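Local coordinates for protein mannitol dehydrogenase (Helicobacter pylori, PDB 3TWO) that probably catalyses the NADP(H)-dependent, zinc-assisted interconversion of cinnamyl alcohols and their aldehydes, as a medium-chain alcohol dehydrogenase, at residues L261-L266 and R286-S291; G181-G186 and I238-P243. All coordinates share one frame; numbering follows the deposited sequence.

Interaction 1 of 2, residues L261-L266 and R286-S291. With NDP (NADPH dihydro-nicotinamide-adenine-dinucleotide phosphate), chain F.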
ATOM      1  N   LEU B 261      -3.121  -4.827  -4.833  1.00 24.54           N
ATOM      2  CA  LEU B 261      -3.477  -5.823  -3.822  1.00 22.74           C
ATOM      3  C   LEU B 261      -4.465  -5.141  -2.877  1.00 23.02           C
ATOM      4  O   LEU B 261      -4.128  -4.103  -2.263  1.00 22.78           O
ATOM      5  CB  LEU B 261      -2.241  -6.205  -3.019  1.00 22.75           C
ATOM      6  CG  LEU B 261      -2.340  -7.030  -1.726  1.00 22.82           C
ATOM      7  CD1 LEU B 261      -3.099  -8.367  -2.011  1.00 23.15           C
ATOM      8  CD2 LEU B 261      -0.942  -7.362  -1.198  1.00 23.50           C
ATOM      9  N   ALA B 262      -5.691  -5.636  -2.874  1.00 20.79           N
ATOM     10  CA  ALA B 262      -6.750  -5.093  -2.077  1.00 20.99           C
ATOM     11  C   ALA B 262      -6.889  -6.044  -0.879  1.00 21.64           C
ATOM     12  O   ALA B 262      -7.075  -7.265  -1.067  1.00 21.14           O
ATOM     13  CB  ALA B 262      -8.089  -5.130  -2.852  1.00 19.61           C
ATOM     14  N   LEU B 263      -6.878  -5.468   0.322  1.00 21.99           N
ATOM     15  CA  LEU B 263      -6.927  -6.213   1.571  1.00 22.09           C
ATOM     16  C   LEU B 263      -8.304  -6.006   2.166  1.00 21.50           C
ATOM     17  O   LEU B 263      -8.689  -4.866   2.470  1.00 20.77           O
ATOM     18  CB  LEU B 263      -5.863  -5.685   2.560  1.00 20.55           C
ATOM     19  CG  LEU B 263      -4.445  -5.739   2.045  1.00 24.01           C
ATOM     20  CD1 LEU B 263      -3.411  -5.037   2.960  1.00 20.82           C
ATOM     21  CD2 LEU B 263      -3.984  -7.195   1.632  1.00 22.06           C
ATOM     22  N   VAL B 264      -9.037  -7.107   2.357  1.00 21.41           N
ATOM     23  CA  VAL B 264     -10.264  -7.055   3.170  1.00 21.74           C
ATOM     24  C   VAL B 264     -10.228  -7.946   4.398  1.00 22.49           C
ATOM     25  O   VAL B 264     -10.902  -7.639   5.388  1.00 21.52           O
ATOM     26  CB  VAL B 264     -11.520  -7.387   2.335  1.00 22.17           C
ATOM     27  CG1 VAL B 264     -11.634  -6.319   1.165  1.00 21.91           C
ATOM     28  CG2 VAL B 264     -11.428  -8.801   1.796  1.00 19.71           C
ATOM     29  N   GLY B 265      -9.448  -9.031   4.344  1.00 22.34           N
ATOM     30  CA  GLY B 265      -9.388  -9.977   5.456  1.00 23.78           C
ATOM     31  C   GLY B 265      -8.705  -9.425   6.713  1.00 25.27           C
ATOM     32  O   GLY B 265      -7.745  -8.608   6.651  1.00 24.98           O
ATOM     33  N   LEU B 266      -9.175  -9.867   7.869  1.00 25.47           N
ATOM     34  CA  LEU B 266      -8.831  -9.178   9.126  1.00 26.84           C
ATOM     35  C   LEU B 266      -8.441 -10.199  10.211  1.00 25.77           C
ATOM     36  O   LEU B 266      -9.260 -10.555  11.097  1.00 25.35           O
ATOM     37  CB  LEU B 266     -10.057  -8.390   9.530  1.00 27.72           C
ATOM     38  CG  LEU B 266     -10.101  -6.904   9.780  1.00 32.73           C
ATOM     39  CD1 LEU B 266      -8.862  -6.096   9.351  1.00 34.94           C
ATOM     40  CD2 LEU B 266     -11.376  -6.415   9.162  1.00 31.19           C
ATOM     41  N   ARG B 286       4.032  -1.777  -6.986  1.00 24.62           N
ATOM     42  CA  ARG B 286       2.906  -2.669  -6.791  1.00 24.61           C
ATOM     43  C   ARG B 286       2.107  -2.080  -5.665  1.00 24.87           C
ATOM     44  O   ARG B 286       2.638  -1.897  -4.529  1.00 23.65           O
ATOM     45  CB  ARG B 286       3.414  -4.049  -6.407  1.00 24.39           C
ATOM     46  CG  ARG B 286       4.196  -4.716  -7.500  1.00 24.91           C
ATOM     47  CD  ARG B 286       4.907  -5.888  -6.892  1.00 30.57           C
ATOM     48  NE  ARG B 286       5.636  -6.697  -7.869  1.00 34.03           N
ATOM     49  CZ  ARG B 286       6.930  -6.581  -8.139  1.00 37.71           C
ATOM     50  NH1 ARG B 286       7.653  -5.625  -7.584  1.00 40.09           N
ATOM     51  NH2 ARG B 286       7.502  -7.378  -9.021  1.00 38.39           N
ATOM     52  N   LYS B 287       0.845  -1.745  -5.947  1.00 24.13           N
ATOM     53  CA  LYS B 287       0.112  -0.893  -5.003  1.00 23.61           C
ATOM     54  C   LYS B 287      -0.723  -1.729  -4.022  1.00 24.00           C
ATOM     55  O   LYS B 287      -1.273  -2.767  -4.401  1.00 26.69           O
ATOM     56  CB  LYS B 287      -0.795   0.048  -5.809  1.00 23.58           C
ATOM     57  CG  LYS B 287      -0.015   0.981  -6.828  1.00 27.71           C
ATOM     58  CD  LYS B 287      -0.896   2.137  -7.254  1.00 30.08           C
ATOM     59  CE  LYS B 287      -0.316   2.777  -8.471  1.00 31.42           C
ATOM     60  NZ  LYS B 287      -1.175   3.927  -8.854  1.00 29.00           N
ATOM     61  N   VAL B 288      -0.863  -1.275  -2.788  1.00 23.08           N
ATOM     62  CA  VAL B 288      -1.639  -1.995  -1.782  1.00 22.18           C
ATOM     63  C   VAL B 288      -2.707  -1.016  -1.233  1.00 23.22           C
ATOM     64  O   VAL B 288      -2.423   0.173  -1.010  1.00 24.14           O
ATOM     65  CB  VAL B 288      -0.741  -2.452  -0.593  1.00 21.74           C
ATOM     66  CG1 VAL B 288      -1.558  -3.149   0.466  1.00 21.18           C
ATOM     67  CG2 VAL B 288       0.466  -3.403  -1.033  1.00 19.30           C
ATOM     68  N   TYR B 289      -3.934  -1.462  -1.043  1.00 22.94           N
ATOM     69  CA  TYR B 289      -4.861  -0.605  -0.283  1.00 23.49           C
ATOM     70  C   TYR B 289      -5.772  -1.511   0.492  1.00 23.89           C
ATOM     71  O   TYR B 289      -5.823  -2.743   0.206  1.00 25.01           O
ATOM     72  CB  TYR B 289      -5.663   0.306  -1.179  1.00 23.31           C
ATOM     73  CG  TYR B 289      -6.510  -0.443  -2.192  1.00 25.57           C
ATOM     74  CD1 TYR B 289      -7.833  -0.777  -1.874  1.00 23.58           C
ATOM     75  CD2 TYR B 289      -6.002  -0.806  -3.480  1.00 21.22           C
ATOM     76  CE1 TYR B 289      -8.695  -1.444  -2.793  1.00 24.98           C
ATOM     77  CE2 TYR B 289      -6.873  -1.507  -4.425  1.00 20.22           C
ATOM     78  CZ  TYR B 289      -8.191  -1.815  -4.056  1.00 25.13           C
ATOM     79  OH  TYR B 289      -9.095  -2.436  -4.899  1.00 25.49           O
ATOM     80  N   GLY B 290      -6.482  -0.935   1.462  1.00 23.07           N
ATOM     81  CA  GLY B 290      -7.497  -1.689   2.202  1.00 23.72           C
ATOM     82  C   GLY B 290      -8.886  -1.291   1.713  1.00 24.58           C
ATOM     83  O   GLY B 290      -9.050  -0.227   1.120  1.00 23.71           O
ATOM     84  N   SER B 291      -9.883  -2.107   2.018  1.00 24.59           N
ATOM     85  CA  SER B 291     -11.292  -1.773   1.684  1.00 24.90           C
ATOM     86  C   SER B 291     -12.161  -2.219   2.870  1.00 24.73           C
ATOM     87  O   SER B 291     -11.936  -3.287   3.412  1.00 23.72           O
ATOM     88  CB  SER B 291     -11.754  -2.495   0.405  1.00 23.92           C
ATOM     89  OG  SER B 291     -12.877  -1.829  -0.130  1.00 26.09           O
TER
HETATM   90  PA  NDP F 602     -14.638 -17.448   6.194  1.00 22.95           P
HETATM   91  O1A NDP F 602     -13.857 -18.348   7.059  1.00 23.98           O
HETATM   92  O2A NDP F 602     -15.712 -17.887   5.129  1.00 22.23           O
HETATM   93  O5B NDP F 602     -13.563 -17.662   4.986  1.00 18.73           O
HETATM   94  C5B NDP F 602     -12.056 -17.581   5.211  1.00 22.07           C
HETATM   95  C4B NDP F 602     -11.383 -18.450   4.156  1.00 24.96           C
HETATM   96  O4B NDP F 602      -9.906 -18.304   4.041  1.00 25.16           O
HETATM   97  C3B NDP F 602     -11.681 -19.934   4.470  1.00 23.70           C
HETATM   98  O3B NDP F 602     -12.108 -20.577   3.210  1.00 23.91           O
HETATM   99  C2B NDP F 602     -10.296 -20.465   4.929  1.00 22.89           C
HETATM  100  O2B NDP F 602     -10.247 -21.852   4.544  1.00 25.27           O
HETATM  101  C1B NDP F 602      -9.327 -19.676   4.016  1.00 23.88           C
HETATM  102  N9A NDP F 602      -8.006 -19.424   4.637  1.00 24.84           N
HETATM  103  C8A NDP F 602      -7.780 -19.263   5.961  1.00 22.01           C
HETATM  104  N7A NDP F 602      -6.491 -19.001   6.100  1.00 25.59           N
HETATM  105  C5A NDP F 602      -5.914 -18.994   4.902  1.00 21.63           C
HETATM  106  C6A NDP F 602      -4.619 -18.780   4.467  1.00 24.86           C
HETATM  107  N6A NDP F 602      -3.568 -18.514   5.317  1.00 25.24           N
HETATM  108  N1A NDP F 602      -4.411 -18.868   3.158  1.00 23.55           N
HETATM  109  C2A NDP F 602      -5.364 -19.105   2.282  1.00 24.21           C
HETATM  110  N3A NDP F 602      -6.604 -19.297   2.664  1.00 24.17           N
HETATM  111  C4A NDP F 602      -6.886 -19.258   3.978  1.00 22.90           C
HETATM  112  O3  NDP F 602     -14.292 -15.909   6.240  1.00 23.21           O
HETATM  113  PN  NDP F 602     -15.099 -14.776   5.609  1.00 23.94           P
HETATM  114  O1N NDP F 602     -15.061 -14.820   4.129  1.00 25.77           O
HETATM  115  O2N NDP F 602     -16.489 -14.506   6.244  1.00 24.60           O
HETATM  116  O5D NDP F 602     -14.257 -13.538   6.096  1.00 21.35           O
HETATM  117  C5D NDP F 602     -12.768 -13.567   5.850  1.00 17.90           C
HETATM  118  C4D NDP F 602     -12.061 -12.366   6.607  1.00 18.11           C
HETATM  119  O4D NDP F 602     -12.674 -11.211   6.004  1.00 19.25           O
HETATM  120  C3D NDP F 602     -12.320 -12.275   8.136  1.00 19.29           C
HETATM  121  O3D NDP F 602     -11.090 -11.846   8.783  1.00 20.85           O
HETATM  122  C2D NDP F 602     -13.450 -11.221   8.191  1.00 20.46           C
HETATM  123  O2D NDP F 602     -13.411 -10.535   9.394  1.00 20.71           O
HETATM  124  C1D NDP F 602     -12.990 -10.268   7.063  1.00 21.96           C
HETATM  125  N1N NDP F 602     -14.041  -9.300   6.601  1.00 23.42           N
HETATM  126  C2N NDP F 602     -13.644  -7.971   6.334  1.00 26.26           C
HETATM  127  C3N NDP F 602     -14.568  -7.032   5.902  1.00 25.22           C
HETATM  128  C7N NDP F 602     -14.083  -5.630   5.541  1.00 26.91           C
HETATM  129  O7N NDP F 602     -12.894  -5.426   5.246  1.00 25.37           O
HETATM  130  N7N NDP F 602     -15.052  -4.750   5.315  1.00 21.73           N
HETATM  131  C4N NDP F 602     -15.926  -7.405   5.770  1.00 27.05           C
HETATM  132  C5N NDP F 602     -16.336  -8.751   5.996  1.00 22.11           C
HETATM  133  C6N NDP F 602     -15.418  -9.690   6.419  1.00 20.61           C
HETATM  134  P2B NDP F 602      -9.661 -22.977   5.459  1.00 24.32           P
HETATM  135  O1X NDP F 602     -10.818 -24.139   5.441  1.00 23.87           O
HETATM  136  O2X NDP F 602      -8.323 -23.355   4.993  1.00 23.96           O
HETATM  137  O3X NDP F 602      -9.638 -22.418   6.947  1.00 26.69           O

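Interaction 2 of 2, residues G181-G186 and I238-P243. With NDP (NADPH dihydro-nicotinamide-adenine-dinucleotide phosphate), chain F.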
ATOM      1  N   GLY B 181      -6.403 -12.523  -8.648  1.00 26.48           N
ATOM      2  CA  GLY B 181      -6.242 -13.579  -7.622  1.00 25.21           C
ATOM      3  C   GLY B 181      -7.203 -13.335  -6.443  1.00 25.50           C
ATOM      4  O   GLY B 181      -7.445 -12.189  -6.031  1.00 25.49           O
ATOM      5  N   VAL B 182      -7.719 -14.425  -5.878  1.00 25.05           N
ATOM      6  CA  VAL B 182      -8.552 -14.368  -4.700  1.00 24.79           C
ATOM      7  C   VAL B 182      -7.877 -15.237  -3.626  1.00 25.53           C
ATOM      8  O   VAL B 182      -7.737 -16.446  -3.784  1.00 25.56           O
ATOM      9  CB  VAL B 182     -10.018 -14.833  -4.941  1.00 24.77           C
ATOM     10  CG1 VAL B 182     -10.828 -14.701  -3.631  1.00 23.54           C
ATOM     11  CG2 VAL B 182     -10.679 -14.009  -6.036  1.00 24.07           C
ATOM     12  N   ALA B 183      -7.436 -14.604  -2.545  1.00 23.92           N
ATOM     13  CA  ALA B 183      -6.786 -15.356  -1.483  1.00 24.57           C
ATOM     14  C   ALA B 183      -7.815 -15.644  -0.348  1.00 24.30           C
ATOM     15  O   ALA B 183      -8.400 -14.703   0.245  1.00 23.69           O
ATOM     16  CB  ALA B 183      -5.566 -14.561  -0.979  1.00 23.42           C
ATOM     17  N   GLY B 184      -8.022 -16.918  -0.030  1.00 23.57           N
ATOM     18  CA  GLY B 184      -9.011 -17.310   0.967  1.00 24.30           C
ATOM     19  C   GLY B 184     -10.329 -17.628   0.271  1.00 25.16           C
ATOM     20  O   GLY B 184     -11.013 -16.740  -0.194  1.00 25.65           O
ATOM     21  N   PHE B 185     -10.671 -18.910   0.158  1.00 26.70           N
ATOM     22  CA  PHE B 185     -11.806 -19.289  -0.679  1.00 26.00           C
ATOM     23  C   PHE B 185     -13.000 -19.649   0.188  1.00 26.61           C
ATOM     24  O   PHE B 185     -13.489 -20.781   0.139  1.00 25.47           O
ATOM     25  CB  PHE B 185     -11.403 -20.447  -1.629  1.00 26.41           C
ATOM     26  CG  PHE B 185     -12.444 -20.821  -2.667  1.00 25.38           C
ATOM     27  CD1 PHE B 185     -13.154 -19.833  -3.382  1.00 24.36           C
ATOM     28  CD2 PHE B 185     -12.652 -22.178  -3.002  1.00 23.89           C
ATOM     29  CE1 PHE B 185     -14.089 -20.189  -4.418  1.00 22.15           C
ATOM     30  CE2 PHE B 185     -13.595 -22.541  -3.987  1.00 22.29           C
ATOM     31  CZ  PHE B 185     -14.298 -21.519  -4.720  1.00 23.50           C
ATOM     32  N   GLY B 186     -13.460 -18.668   0.972  1.00 25.90           N
ATOM     33  CA  GLY B 186     -14.525 -18.899   1.953  1.00 25.43           C
ATOM     34  C   GLY B 186     -15.761 -18.096   1.571  1.00 25.36           C
ATOM     35  O   GLY B 186     -16.150 -18.042   0.392  1.00 24.81           O
ATOM     36  N   ILE B 238      -5.236  -8.613  -6.917  1.00 25.98           N
ATOM     37  CA  ILE B 238      -5.420  -9.661  -5.917  1.00 24.61           C
ATOM     38  C   ILE B 238      -6.279  -9.104  -4.777  1.00 25.90           C
ATOM     39  O   ILE B 238      -5.989  -7.999  -4.255  1.00 26.40           O
ATOM     40  CB  ILE B 238      -4.079 -10.142  -5.332  1.00 24.65           C
ATOM     41  CG1 ILE B 238      -3.204 -10.833  -6.418  1.00 25.98           C
ATOM     42  CG2 ILE B 238      -4.289 -11.121  -4.163  1.00 21.30           C
ATOM     43  CD1 ILE B 238      -1.765 -11.143  -5.946  1.00 22.94           C
ATOM     44  N   ILE B 239      -7.323  -9.852  -4.378  1.00 24.74           N
ATOM     45  CA  ILE B 239      -8.065  -9.478  -3.158  1.00 23.32           C
ATOM     46  C   ILE B 239      -7.790 -10.542  -2.117  1.00 23.56           C
ATOM     47  O   ILE B 239      -7.951 -11.739  -2.400  1.00 24.62           O
ATOM     48  CB  ILE B 239      -9.600  -9.311  -3.426  1.00 22.54           C
ATOM     49  CG1 ILE B 239     -10.373  -9.011  -2.144  1.00 20.27           C
ATOM     50  CG2 ILE B 239     -10.182 -10.564  -4.193  1.00 22.61           C
ATOM     51  CD1 ILE B 239     -11.800  -8.635  -2.398  1.00 21.55           C
ATOM     52  N   SER B 240      -7.294 -10.126  -0.959  1.00 22.19           N
ATOM     53  CA  SER B 240      -6.987 -11.052   0.114  1.00 22.31           C
ATOM     54  C   SER B 240      -8.085 -11.023   1.193  1.00 22.31           C
ATOM     55  O   SER B 240      -8.297 -10.005   1.851  1.00 20.36           O
ATOM     56  CB  SER B 240      -5.659 -10.730   0.771  1.00 21.78           C
ATOM     57  OG  SER B 240      -5.412 -11.683   1.781  1.00 22.47           O
ATOM     58  N   THR B 241      -8.761 -12.161   1.364  1.00 22.19           N
ATOM     59  CA  THR B 241      -9.786 -12.279   2.373  1.00 23.45           C
ATOM     60  C   THR B 241      -9.291 -13.124   3.541  1.00 24.93           C
ATOM     61  O   THR B 241     -10.112 -13.551   4.349  1.00 25.38           O
ATOM     62  CB  THR B 241     -11.036 -12.975   1.848  1.00 23.73           C
ATOM     63  OG1 THR B 241     -10.801 -14.411   1.800  1.00 23.71           O
ATOM     64  CG2 THR B 241     -11.425 -12.410   0.456  1.00 23.13           C
ATOM     65  N   ILE B 242      -7.981 -13.408   3.590  1.00 24.31           N
ATOM     66  CA  ILE B 242      -7.441 -14.368   4.558  1.00 24.28           C
ATOM     67  C   ILE B 242      -7.620 -13.888   6.028  1.00 24.71           C
ATOM     68  O   ILE B 242      -7.193 -12.800   6.353  1.00 24.18           O
ATOM     69  CB  ILE B 242      -5.937 -14.593   4.322  1.00 23.70           C
ATOM     70  CG1 ILE B 242      -5.720 -15.335   2.997  1.00 26.15           C
ATOM     71  CG2 ILE B 242      -5.336 -15.373   5.467  1.00 22.18           C
ATOM     72  CD1 ILE B 242      -4.220 -15.386   2.514  1.00 23.06           C
ATOM     73  N   PRO B 243      -8.241 -14.714   6.914  1.00 25.68           N
ATOM     74  CA  PRO B 243      -8.506 -14.295   8.314  1.00 25.08           C
ATOM     75  C   PRO B 243      -7.522 -14.897   9.347  1.00 26.91           C
ATOM     76  O   PRO B 243      -7.753 -14.758  10.558  1.00 26.93           O
ATOM     77  CB  PRO B 243      -9.893 -14.881   8.552  1.00 23.90           C
ATOM     78  CG  PRO B 243      -9.748 -16.283   7.872  1.00 24.67           C
ATOM     79  CD  PRO B 243      -8.958 -15.983   6.576  1.00 25.00           C
TER
HETATM   80  PA  NDP F 602     -14.638 -17.448   6.194  1.00 22.95           P
HETATM   81  O1A NDP F 602     -13.857 -18.348   7.059  1.00 23.98           O
HETATM   82  O2A NDP F 602     -15.712 -17.887   5.129  1.00 22.23           O
HETATM   83  O5B NDP F 602     -13.563 -17.662   4.986  1.00 18.73           O
HETATM   84  C5B NDP F 602     -12.056 -17.581   5.211  1.00 22.07           C
HETATM   85  C4B NDP F 602     -11.383 -18.450   4.156  1.00 24.96           C
HETATM   86  O4B NDP F 602      -9.906 -18.304   4.041  1.00 25.16           O
HETATM   87  C3B NDP F 602     -11.681 -19.934   4.470  1.00 23.70           C
HETATM   88  O3B NDP F 602     -12.108 -20.577   3.210  1.00 23.91           O
HETATM   89  C2B NDP F 602     -10.296 -20.465   4.929  1.00 22.89           C
HETATM   90  O2B NDP F 602     -10.247 -21.852   4.544  1.00 25.27           O
HETATM   91  C1B NDP F 602      -9.327 -19.676   4.016  1.00 23.88           C
HETATM   92  N9A NDP F 602      -8.006 -19.424   4.637  1.00 24.84           N
HETATM   93  C8A NDP F 602      -7.780 -19.263   5.961  1.00 22.01           C
HETATM   94  N7A NDP F 602      -6.491 -19.001   6.100  1.00 25.59           N
HETATM   95  C5A NDP F 602      -5.914 -18.994   4.902  1.00 21.63           C
HETATM   96  C6A NDP F 602      -4.619 -18.780   4.467  1.00 24.86           C
HETATM   97  N6A NDP F 602      -3.568 -18.514   5.317  1.00 25.24           N
HETATM   98  N1A NDP F 602      -4.411 -18.868   3.158  1.00 23.55           N
HETATM   99  C2A NDP F 602      -5.364 -19.105   2.282  1.00 24.21           C
HETATM  100  N3A NDP F 602      -6.604 -19.297   2.664  1.00 24.17           N
HETATM  101  C4A NDP F 602      -6.886 -19.258   3.978  1.00 22.90           C
HETATM  102  O3  NDP F 602     -14.292 -15.909   6.240  1.00 23.21           O
HETATM  103  PN  NDP F 602     -15.099 -14.776   5.609  1.00 23.94           P
HETATM  104  O1N NDP F 602     -15.061 -14.820   4.129  1.00 25.77           O
HETATM  105  O2N NDP F 602     -16.489 -14.506   6.244  1.00 24.60           O
HETATM  106  O5D NDP F 602     -14.257 -13.538   6.096  1.00 21.35           O
HETATM  107  C5D NDP F 602     -12.768 -13.567   5.850  1.00 17.90           C
HETATM  108  C4D NDP F 602     -12.061 -12.366   6.607  1.00 18.11           C
HETATM  109  O4D NDP F 602     -12.674 -11.211   6.004  1.00 19.25           O
HETATM  110  C3D NDP F 602     -12.320 -12.275   8.136  1.00 19.29           C
HETATM  111  O3D NDP F 602     -11.090 -11.846   8.783  1.00 20.85           O
HETATM  112  C2D NDP F 602     -13.450 -11.221   8.191  1.00 20.46           C
HETATM  113  O2D NDP F 602     -13.411 -10.535   9.394  1.00 20.71           O
HETATM  114  C1D NDP F 602     -12.990 -10.268   7.063  1.00 21.96           C
HETATM  115  N1N NDP F 602     -14.041  -9.300   6.601  1.00 23.42           N
HETATM  116  C2N NDP F 602     -13.644  -7.971   6.334  1.00 26.26           C
HETATM  117  C3N NDP F 602     -14.568  -7.032   5.902  1.00 25.22           C
HETATM  118  C7N NDP F 602     -14.083  -5.630   5.541  1.00 26.91           C
HETATM  119  O7N NDP F 602     -12.894  -5.426   5.246  1.00 25.37           O
HETATM  120  N7N NDP F 602     -15.052  -4.750   5.315  1.00 21.73           N
HETATM  121  C4N NDP F 602     -15.926  -7.405   5.770  1.00 27.05           C
HETATM  122  C5N NDP F 602     -16.336  -8.751   5.996  1.00 22.11           C
HETATM  123  C6N NDP F 602     -15.418  -9.690   6.419  1.00 20.61           C
HETATM  124  P2B NDP F 602      -9.661 -22.977   5.459  1.00 24.32           P
HETATM  125  O1X NDP F 602     -10.818 -24.139   5.441  1.00 23.87           O
HETATM  126  O2X NDP F 602      -8.323 -23.355   4.993  1.00 23.96           O
HETATM  127  O3X NDP F 602      -9.638 -22.418   6.947  1.00 26.69           O
HETATM  128  O   HOH W   1     -13.212 -15.771   2.208  1.00 21.64           O

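Interaction 1 of 2, residues L261-L266 and R286-S291
Tyr-289 folds its ring back over the neighbouring strand and lays one face on Ala-262: the CA of Ala-262 stands 4.1 Å from the ring centroid, only 12° off the normal, a CH-pi contact. A chi1 of 60° brings this about, wedging CG between the backbone N and the carbonyl carbon of Tyr-289. The methyl CB of Ala-262 sits under the phenol end, 3.5 Å from CZ of Tyr-289. The hydroxyl of Tyr-289 is hydrogen-bonded to that of Ser-172 and Phe-171 meets the ring edge-to-face, so the ring is held at several points.

Beneath it the backbones run parallel, 20° apart, with Leu-261, Ala-262 and Leu-263 bridged to Val-288, Tyr-289 and Gly-290. Four N-H...O=C bonds join them, starting with Leu-261 N to Lys-287 O at 2.8 Å and ending with Ser-291 N to Leu-263 O at 3.0 Å. On the face away from the tyrosine, Leu-263 reaches obliquely across to Val-288, its CD1 3.6 Å from CG1 of the valine, while CG2 of Val-288 looks to CD2 of Leu-261. Leu-252 of helix 248-252 and Phe-280 of the second subunit cover this face.

Past the strand ends the chains reach the cofactor. Val-264 packs CG1 against CB of Ser-291, and the carbonyl oxygens of both residues lie near the carboxamide O7N of NADPH. Leu-266 N donates to the ribose hydroxyl O3D at 2.9 Å. Backbone bonds from Val-288 and Gly-290 to the second subunit carry the sheet on across the dimer. These are the last two strands of a Rossmann-fold sheet, the loops at their C-terminal ends contributing to the nicotinamide-ribose side of the dinucleotide site.

Interaction 2 of 2, residues G181-G186 and I238-P243
Ile-242 spreads its side chain along the adenine of NADPH and, with CD1, also meets CB of Ala-183 at 3.8 Å. CG1 lies anti to the carbonyl carbon (chi1 -68°), which points the CG1-CD1 arm to the adenine, CD1 3.5 Å from N1A, while CG2 approaches N6A and C6A. Pro-243 continues this surface, its CB 3.3 Å from O3D of the nicotinamide ribose and its CD beside C8A of the adenine.

Behind them strands 181-183 and 238-240 run parallel. Ala-183 N makes a nearly straight bond to Ile-239 O (174°), and Val-182 and Ile-239 lie side by side, CG2 to CG2. The O of Ala-183 accepts the N-H of Thr-241 at 2.8 Å. OG1 of Thr-241 lies 2.9 Å from that same oxygen and 3.1 Å from Gly-184 O, leaving its proton a choice of acceptors. It also receives a hydrogen bond from a water, 2.8 Å from OG1, that lies equally close to O1N of the pyrophosphate.

Gly-184 and Gly-186 fit the GxGxxG pattern of Rossmann-type dinucleotide sites: bare of side chains, they bring CA of Gly-184 close to O4B of NADPH and CA of Gly-186 close to O3B. Apolar side chains thus meet the adenine, while threonine and water probably relay polar contact to the pyrophosphate.

Both contacts are buried and belong to one parallel sheet, where strands 235-240 and 259-263 are neighbours, probably joined by hydrogen bonds from Ala-262 N to Ile-238 O and from Ser-240 N to Ala-262 O. Interaction 2 joins the two central strands at the glycine turn and has no other chain against it. Interaction 1 lies at the sheet's outer end within the chain, where the second subunit takes over. Interaction 2 meets the adenine, the pyrophosphate and also the nicotinamide ribose, interaction 1 that ribose and the nicotinamide. A tyrosine ring lies over interaction 1, whereas interaction 2 adds a threonine hydroxyl and a water to its aliphatic packing. Packing of Val-264 on Thr-241 connects the two loops.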